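Local coordinates for protein ChiX (Serratia marcescens, PDB 5OPZ) that is a zinc-dependent peptidoglycan hydrolase, an L-Ala D-Glu endopeptidase that cleaves cell-wall peptides and is required for chitinase secretion, at residues A[15-20]-A[43-48]. Sequence-based numbering, arbitrary orientation.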
loop_
_atom_site.group_PDB
_atom_site.type_symbol
_atom_site.label_atom_id
_atom_site.label_comp_id
_atom_site.label_asym_id
_atom_site.label_seq_id
_atom_site.Cartn_x
_atom_site.Cartn_y
_atom_site.Cartn_z
ATOM N N THR A 15 -1.200 4.111 -12.752
ATOM C CA THR A 15 -2.155 3.012 -12.857
ATOM C C THR A 15 -1.482 1.741 -13.264
ATOM O O THR A 15 -1.659 0.711 -12.607
ATOM C CB THR A 15 -3.280 3.360 -13.845
ATOM O OG1 THR A 15 -3.842 4.608 -13.440
ATOM C CG2 THR A 15 -4.369 2.309 -13.881
ATOM N N ALA A 16 -0.791 1.748 -14.391
ATOM C CA ALA A 16 -0.280 0.518 -14.953
ATOM C C ALA A 16 0.794 -0.105 -14.040
ATOM O O ALA A 16 0.782 -1.337 -13.804
ATOM C CB ALA A 16 0.248 0.741 -16.356
ATOM N N ARG A 17 1.692 0.723 -13.492
ATOM C CA ARG A 17 2.696 0.260 -12.574
ATOM C C ARG A 17 2.077 -0.395 -11.357
ATOM O O ARG A 17 2.529 -1.440 -10.896
ATOM C CB ARG A 17 3.585 1.414 -12.164
ATOM C CG ARG A 17 4.904 0.958 -11.624
ATOM C CD ARG A 17 5.801 2.137 -11.334
ATOM N NE ARG A 17 6.240 2.823 -12.546
ATOM C CZ ARG A 17 7.210 3.728 -12.591
ATOM N NH1 ARG A 17 7.847 4.082 -11.478
ATOM N NH2 ARG A 17 7.554 4.280 -13.756
ATOM N N SER A 18 1.056 0.240 -10.805
ATOM C CA SER A 18 0.405 -0.235 -9.601
ATOM C C SER A 18 -0.318 -1.542 -9.862
ATOM O O SER A 18 -0.216 -2.480 -9.081
ATOM C CB SER A 18 -0.630 0.759 -9.112
ATOM O OG SER A 18 -0.012 1.926 -8.626
ATOM N N GLU A 19 -1.046 -1.613 -10.974
ATOM C CA GLU A 19 -1.815 -2.815 -11.335
ATOM C C GLU A 19 -0.899 -4.021 -11.473
ATOM O O GLU A 19 -1.217 -5.123 -10.989
ATOM C CB GLU A 19 -2.705 -2.524 -12.553
ATOM C CG GLU A 19 -3.757 -1.437 -12.171
ATOM C CD GLU A 19 -4.844 -1.137 -13.183
ATOM O OE1 GLU A 19 -4.650 -1.480 -14.369
ATOM O OE2 GLU A 19 -5.891 -0.572 -12.754
ATOM N N GLU A 20 0.290 -3.822 -12.006
ATOM C CA GLU A 20 1.209 -4.921 -12.165
ATOM C C GLU A 20 1.636 -5.473 -10.784
ATOM O O GLU A 20 1.630 -6.675 -10.556
ATOM C CB GLU A 20 2.397 -4.505 -13.051
ATOM C CG GLU A 20 3.519 -5.527 -13.199
ATOM C CD GLU A 20 3.138 -6.784 -13.989
ATOM O OE1 GLU A 20 2.064 -6.869 -14.621
ATOM O OE2 GLU A 20 3.948 -7.720 -14.003
ATOM N N PRO A 43 0.307 11.213 -6.598
ATOM C CA PRO A 43 0.507 9.966 -7.340
ATOM C C PRO A 43 1.290 8.955 -6.519
ATOM O O PRO A 43 2.145 9.334 -5.713
ATOM C CB PRO A 43 1.329 10.401 -8.554
ATOM C CG PRO A 43 1.156 11.874 -8.650
ATOM C CD PRO A 43 1.081 12.305 -7.205
ATOM N N PHE A 44 0.988 7.673 -6.715
ATOM C CA PHE A 44 1.676 6.600 -6.006
ATOM C C PHE A 44 1.639 5.336 -6.806
ATOM O O PHE A 44 0.758 5.161 -7.673
ATOM C CB PHE A 44 1.085 6.408 -4.588
ATOM C CG PHE A 44 -0.301 5.799 -4.565
ATOM C CD1 PHE A 44 -1.443 6.603 -4.615
ATOM C CD2 PHE A 44 -0.459 4.445 -4.400
ATOM C CE1 PHE A 44 -2.709 6.043 -4.558
ATOM C CE2 PHE A 44 -1.731 3.905 -4.328
ATOM C CZ PHE A 44 -2.852 4.695 -4.412
ATOM N N SER A 45 2.582 4.462 -6.523
ATOM C CA SER A 45 2.555 3.105 -6.995
ATOM C C SER A 45 2.583 2.145 -5.841
ATOM O O SER A 45 2.757 2.510 -4.712
ATOM C CB SER A 45 3.708 2.868 -7.995
ATOM O OG SER A 45 3.654 1.568 -8.582
ATOM N N VAL A 46 2.391 0.896 -6.152
ATOM C CA VAL A 46 2.527 -0.179 -5.173
ATOM C C VAL A 46 3.941 -0.722 -5.368
ATOM O O VAL A 46 4.248 -1.293 -6.432
ATOM C CB VAL A 46 1.470 -1.273 -5.394
ATOM C CG1 VAL A 46 1.752 -2.477 -4.521
ATOM C CG2 VAL A 46 0.089 -0.697 -5.121
ATOM N N SER A 47 4.785 -0.560 -4.335
ATOM C CA SER A 47 6.159 -1.040 -4.404
ATOM C C SER A 47 6.310 -2.505 -4.049
ATOM O O SER A 47 7.212 -3.183 -4.538
ATOM C CB SER A 47 7.104 -0.187 -3.555
ATOM O OG SER A 47 6.840 -0.356 -2.186
ATOM N N GLU A 48 5.414 -2.995 -3.190
ATOM C CA GLU A 48 5.396 -4.388 -2.784
ATOM C C GLU A 48 3.968 -4.825 -2.418
ATOM O O GLU A 48 3.304 -4.166 -1.646
ATOM C CB GLU A 48 6.363 -4.623 -1.626
ATOM C CG GLU A 48 6.515 -6.092 -1.270
ATOM C CD GLU A 48 7.569 -6.372 -0.211
ATOM O OE1 GLU A 48 7.926 -5.514 0.633
ATOM O OE2 GLU A 48 8.018 -7.537 -0.162
#
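Ser-18 and Ser-45 meet where helix 15-21 lies along the outermost strand 44-48 of the antiparallel sheet, and their CA atoms, 4.8 Å apart, are the closest pair across the two segments. The segment axes approach to 6.5 Å and run nearly parallel, at 21°, a close spacing consistent with serines on both sides of the interface. Ser-18 OG stands anti to its own carbonyl carbon (chi1 -69°). From there it donates its hydrogen bond to Phe-14 O, one turn earlier, and not to the strand, while its outer side rests on the strand backbone, 3.3 Å from Ser-45 CA. Phe-44 O lies 3.5 Å from the same OG, but the angle is too poor for a bond. The two serine hydroxyls are likewise only neighbours, with OG to OG at 3.7 Å.

Ser-45 points its CB at the helix, and its OG lies alongside the aliphatic part of Arg-17. Arg-17 CG, set anti to the backbone N (chi1 -160°), comes to 3.3 Å from Ser-45 OG, and CB and CD flank the same oxygen; the side chain also touches Met-83. One residue further along the strand, Val-46 CG2 packs against Ser-18 CB at 4.3 Å, and the valine continues onto Leu-22 and Val-78. Phe-44 directs its CB away from the helix, and its ring packs on helix 27-39 through Ile-33, Ala-36 and Leu-37; Ser-18 also touches Leu-37.

In this clan MD zinc peptidase, strand 44-48 borders a four-stranded antiparallel sheet: the helix follows its outer edge, and its other edge pairs with strand 77-82, which carries the zinc ligand Asp-79. With the Ser-18 hydroxyl bonded to Phe-14 and Ser-45 OG meeting mainly carbon, the geometry implies that the helix rests on the strand mainly through van der Waals packing.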